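Local coordinates for cyclic nucleotide-binding protein (PDB 3FX3) that probably binds DNA as a Crp-like transcription regulator, joining a cyclic nucleotide-binding domain to a helix-turn-helix domain, at residues 55-66 against 100-111. Residues are numbered along the deposited sequence; the frame is centred on the assembly and turned at random.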
loop_
_atom_site.group_PDB
_atom_site.type_symbol
_atom_site.label_atom_id
_atom_site.label_comp_id
_atom_site.label_asym_id
_atom_site.label_seq_id
_atom_site.Cartn_x
_atom_site.Cartn_y
_atom_site.Cartn_z
ATOM N N ILE B 55 7.718 -19.262 -3.260
ATOM C CA ILE B 55 6.757 -18.218 -3.004
ATOM C C ILE B 55 5.397 -18.804 -3.360
ATOM O O ILE B 55 5.280 -19.559 -4.317
ATOM C CB ILE B 55 7.033 -16.978 -3.866
ATOM C CG1 ILE B 55 8.439 -16.413 -3.559
ATOM C CG2 ILE B 55 6.002 -15.913 -3.612
ATOM C CD1 ILE B 55 8.864 -15.268 -4.513
ATOM N N HIS B 56 4.380 -18.425 -2.613
ATOM C CA HIS B 56 3.085 -19.107 -2.647
ATOM C C HIS B 56 1.971 -18.237 -3.151
ATOM O O HIS B 56 1.858 -17.090 -2.767
ATOM C CB HIS B 56 2.750 -19.639 -1.248
ATOM C CG HIS B 56 3.925 -20.253 -0.566
ATOM N ND1 HIS B 56 4.396 -21.508 -0.878
ATOM C CD2 HIS B 56 4.766 -19.759 0.378
ATOM C CE1 HIS B 56 5.457 -21.776 -0.137
ATOM N NE2 HIS B 56 5.702 -20.731 0.638
ATOM N N VAL B 57 1.134 -18.823 -3.992
ATOM C CA VAL B 57 -0.027 -18.172 -4.537
ATOM C C VAL B 57 -1.260 -19.082 -4.399
ATOM O O VAL B 57 -1.292 -20.201 -4.964
ATOM C CB VAL B 57 0.176 -17.852 -6.028
ATOM C CG1 VAL B 57 -1.014 -17.055 -6.536
ATOM C CG2 VAL B 57 1.501 -17.071 -6.272
ATOM N N VAL B 58 -2.260 -18.628 -3.649
ATOM C CA VAL B 58 -3.492 -19.399 -3.467
ATOM C C VAL B 58 -4.298 -19.344 -4.764
ATOM O O VAL B 58 -4.478 -18.264 -5.324
ATOM C CB VAL B 58 -4.318 -18.872 -2.295
ATOM C CG1 VAL B 58 -5.580 -19.765 -2.051
ATOM C CG2 VAL B 58 -3.443 -18.782 -1.047
ATOM N N ILE B 59 -4.676 -20.511 -5.291
ATOM C CA ILE B 59 -5.521 -20.612 -6.469
ATOM C C ILE B 59 -6.974 -20.788 -6.042
ATOM O O ILE B 59 -7.886 -20.255 -6.684
ATOM C CB ILE B 59 -5.121 -21.792 -7.341
ATOM C CG1 ILE B 59 -3.656 -21.653 -7.775
ATOM C CG2 ILE B 59 -6.072 -21.933 -8.539
ATOM C CD1 ILE B 59 -3.257 -20.290 -8.357
ATOM N N ASP B 60 -7.188 -21.508 -4.947
ATOM C CA ASP B 60 -8.536 -21.740 -4.419
ATOM C C ASP B 60 -8.464 -22.042 -2.935
ATOM O O ASP B 60 -7.497 -22.669 -2.488
ATOM C CB ASP B 60 -9.179 -22.956 -5.111
ATOM C CG ASP B 60 -10.689 -23.050 -4.849
ATOM O OD1 ASP B 60 -11.432 -22.124 -5.249
ATOM O OD2 ASP B 60 -11.122 -24.013 -4.206
ATOM N N GLY B 61 -9.472 -21.636 -2.170
ATOM C CA GLY B 61 -9.530 -21.951 -0.735
ATOM C C GLY B 61 -8.903 -20.876 0.129
ATOM O O GLY B 61 -8.616 -19.792 -0.338
ATOM N N TRP B 62 -8.714 -21.180 1.406
ATOM C CA TRP B 62 -8.214 -20.222 2.402
ATOM C C TRP B 62 -7.035 -20.828 3.156
ATOM O O TRP B 62 -7.110 -21.960 3.635
ATOM C CB TRP B 62 -9.316 -19.876 3.391
ATOM C CG TRP B 62 -10.360 -18.981 2.824
ATOM C CD1 TRP B 62 -11.461 -19.346 2.113
ATOM C CD2 TRP B 62 -10.386 -17.549 2.907
ATOM N NE1 TRP B 62 -12.182 -18.222 1.747
ATOM C CE2 TRP B 62 -11.529 -17.110 2.220
ATOM C CE3 TRP B 62 -9.546 -16.601 3.493
ATOM C CZ2 TRP B 62 -11.857 -15.762 2.101
ATOM C CZ3 TRP B 62 -9.879 -15.256 3.383
ATOM C CH2 TRP B 62 -11.036 -14.856 2.709
ATOM N N VAL B 63 -5.957 -20.067 3.271
ATOM C CA VAL B 63 -4.754 -20.481 3.995
ATOM C C VAL B 63 -4.555 -19.528 5.151
ATOM O O VAL B 63 -4.704 -18.316 4.986
ATOM C CB VAL B 63 -3.536 -20.432 3.056
ATOM C CG1 VAL B 63 -2.225 -20.696 3.795
ATOM C CG2 VAL B 63 -3.744 -21.444 1.940
ATOM N N LYS B 64 -4.247 -20.045 6.333
ATOM C CA LYS B 64 -3.931 -19.159 7.458
ATOM C C LYS B 64 -2.443 -19.209 7.771
ATOM O O LYS B 64 -1.815 -20.260 7.646
ATOM C CB LYS B 64 -4.751 -19.507 8.693
ATOM C CG LYS B 64 -4.269 -20.712 9.510
ATOM C CD LYS B 64 -5.088 -20.930 10.808
ATOM C CE LYS B 64 -4.953 -22.379 11.289
ATOM N NZ LYS B 64 -5.724 -22.713 12.524
ATOM N N LEU B 65 -1.885 -18.080 8.179
ATOM C CA LEU B 65 -0.528 -18.017 8.678
ATOM C C LEU B 65 -0.629 -17.727 10.174
ATOM O O LEU B 65 -1.401 -16.866 10.570
ATOM C CB LEU B 65 0.251 -16.891 7.995
ATOM C CG LEU B 65 0.915 -17.179 6.635
ATOM C CD1 LEU B 65 0.103 -18.077 5.773
ATOM C CD2 LEU B 65 1.282 -15.875 5.876
ATOM N N PHE B 66 0.180 -18.394 10.985
ATOM C CA PHE B 66 0.112 -18.226 12.440
ATOM C C PHE B 66 1.481 -18.468 13.081
ATOM O O PHE B 66 2.302 -19.205 12.534
ATOM C CB PHE B 66 -0.943 -19.181 13.023
ATOM C CG PHE B 66 -0.629 -20.644 12.828
ATOM C CD1 PHE B 66 -1.013 -21.295 11.675
ATOM C CD2 PHE B 66 0.018 -21.373 13.824
ATOM C CE1 PHE B 66 -0.725 -22.647 11.477
ATOM C CE2 PHE B 66 0.308 -22.731 13.655
ATOM C CZ PHE B 66 -0.075 -23.374 12.486
ATOM N N SER B 100 3.978 -20.448 10.543
ATOM C CA SER B 100 3.509 -21.651 9.869
ATOM C C SER B 100 2.314 -21.295 9.019
ATOM O O SER B 100 1.694 -20.266 9.244
ATOM C CB SER B 100 3.124 -22.701 10.906
ATOM O OG SER B 100 4.253 -23.011 11.704
ATOM N N ALA B 101 2.011 -22.146 8.036
ATOM C CA ALA B 101 0.871 -21.974 7.134
ATOM C C ALA B 101 0.109 -23.294 7.081
ATOM O O ALA B 101 0.707 -24.364 6.923
ATOM C CB ALA B 101 1.337 -21.636 5.734
ATOM N N GLU B 102 -1.203 -23.203 7.142
ATOM C CA GLU B 102 -2.073 -24.360 7.161
ATOM C C GLU B 102 -3.318 -24.057 6.362
ATOM O O GLU B 102 -3.824 -22.941 6.438
ATOM C CB GLU B 102 -2.464 -24.640 8.599
ATOM C CG GLU B 102 -3.169 -25.924 8.817
ATOM C CD GLU B 102 -3.334 -26.207 10.318
ATOM O OE1 GLU B 102 -2.294 -26.472 10.975
ATOM O OE2 GLU B 102 -4.484 -26.124 10.817
ATOM N N ALA B 103 -3.801 -25.042 5.623
ATOM C CA ALA B 103 -5.041 -24.925 4.877
ATOM C C ALA B 103 -6.226 -24.867 5.854
ATOM O O ALA B 103 -6.355 -25.707 6.730
ATOM C CB ALA B 103 -5.204 -26.106 3.939
ATOM N N VAL B 104 -7.070 -23.855 5.688
ATOM C CA VAL B 104 -8.279 -23.652 6.513
ATOM C C VAL B 104 -9.482 -24.286 5.822
ATOM O O VAL B 104 -10.371 -24.741 6.473
ATOM C CB VAL B 104 -8.540 -22.125 6.761
ATOM C CG1 VAL B 104 -9.944 -21.873 7.300
ATOM C CG2 VAL B 104 -7.496 -21.579 7.718
ATOM N N THR B 105 -9.505 -24.291 4.496
ATOM C CA THR B 105 -10.451 -25.085 3.729
ATOM C C THR B 105 -9.594 -25.991 2.859
ATOM O O THR B 105 -8.377 -25.848 2.843
ATOM C CB THR B 105 -11.273 -24.167 2.798
ATOM O OG1 THR B 105 -10.353 -23.518 1.907
ATOM C CG2 THR B 105 -12.005 -23.098 3.613
ATOM N N PRO B 106 -10.215 -26.929 2.128
ATOM C CA PRO B 106 -9.425 -27.535 1.062
ATOM C C PRO B 106 -8.872 -26.426 0.142
ATOM O O PRO B 106 -9.591 -25.457 -0.150
ATOM C CB PRO B 106 -10.440 -28.425 0.319
ATOM C CG PRO B 106 -11.545 -28.673 1.327
ATOM C CD PRO B 106 -11.620 -27.367 2.095
ATOM N N CYS B 107 -7.601 -26.551 -0.251
ATOM C CA CYS B 107 -6.859 -25.511 -1.013
ATOM C C CYS B 107 -6.196 -26.057 -2.246
ATOM O O CYS B 107 -5.764 -27.193 -2.245
ATOM C CB CYS B 107 -5.717 -24.965 -0.167
ATOM S SG CYS B 107 -6.356 -23.885 1.032
ATOM N N GLU B 108 -6.049 -25.216 -3.260
ATOM C CA GLU B 108 -5.072 -25.421 -4.329
ATOM C C GLU B 108 -4.110 -24.256 -4.269
ATOM O O GLU B 108 -4.538 -23.125 -4.143
ATOM C CB GLU B 108 -5.736 -25.426 -5.710
ATOM C CG GLU B 108 -6.438 -26.707 -6.001
ATOM C CD GLU B 108 -7.158 -26.692 -7.338
ATOM O OE1 GLU B 108 -6.775 -25.908 -8.255
ATOM O OE2 GLU B 108 -8.119 -27.493 -7.460
ATOM N N VAL B 109 -2.817 -24.548 -4.371
ATOM C CA VAL B 109 -1.779 -23.542 -4.322
ATOM C C VAL B 109 -0.817 -23.749 -5.493
ATOM O O VAL B 109 -0.540 -24.874 -5.918
ATOM C CB VAL B 109 -1.035 -23.602 -2.999
ATOM C CG1 VAL B 109 0.068 -22.516 -2.916
ATOM C CG2 VAL B 109 -2.013 -23.513 -1.831
HETATM N N MSE B 110 -0.310 -22.640 -6.011
HETATM C CA MSE B 110 0.762 -22.638 -6.960
HETATM C C MSE B 110 2.017 -22.174 -6.253
HETATM O O MSE B 110 2.079 -21.059 -5.714
HETATM C CB MSE B 110 0.451 -21.682 -8.114
HETATM C CG MSE B 110 1.436 -21.815 -9.275
HETATM SE SE MSE B 110 1.211 -20.366 -10.556
HETATM C CE MSE B 110 1.904 -18.902 -9.473
ATOM N N HIS B 111 3.036 -23.001 -6.276
ATOM C CA HIS B 111 4.304 -22.656 -5.632
ATOM C C HIS B 111 5.338 -22.332 -6.723
ATOM O O HIS B 111 5.568 -23.135 -7.614
ATOM C CB HIS B 111 4.822 -23.837 -4.795
ATOM C CG HIS B 111 3.886 -24.313 -3.729
ATOM N ND1 HIS B 111 3.814 -23.729 -2.482
ATOM C CD2 HIS B 111 3.068 -25.396 -3.681
ATOM C CE1 HIS B 111 2.922 -24.375 -1.751
ATOM N NE2 HIS B 111 2.484 -25.411 -2.436
HETATM O O HOH W 1 -4.492 -24.893 13.286
#
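T105 holds OG1 between its backbone N and carbonyl carbon (chi1 61°), and this turn of the side chain aims the hydroxyl at W62 and its own neighbour P106 together. Threonine suits the spot because its hydroxyl can accept and donate at once: OG1 accepts the backbone N-H of W62, N to OG1 2.9 Å, and donates to P106 O from well above that carbonyl plane. With an alanine here, the backbone N of W62 would probably be left without this acceptor and P106 O without the hydroxyl that donates to it. At these corners, residues 59-61 and 104-106, each segment passes from one sheet of the β-roll to the other. G61 suits its place because a CB would collide with P106 O and T105 OG1. Just before it, I59 N and D60 N both donate to E108 O, from the same side of its plane: a classic beta bulge.

In the first sheet, H56 and H111 form a non-hydrogen-bonded antiparallel pair. Imidazole's two nitrogens serve both rings: their ND1 atoms share an in-plane hydrogen bond of 2.8 Å, the rings standing at 88°, while each NE2 bonds a tyrosine hydroxyl, Y97 for H56 and Y39 for H111.

Across the second sheet, F66 has CG in the cramped site between N and C (chi1 63°), which brings its ring over S100; the flat aromatic face takes S100 CB in a CH-π contact, 4.0 Å from the ring centroid. K64 and E102 run side by side; NZ and OE2 stay 4.0 Å apart, too far for a salt bridge, and a water joins them.

A shared ND1–ND1 bond needs one imidazole to donate and the other to accept, so the buried histidines probably hold complementary proton arrangements, whereas lysine and glutamate meet through water.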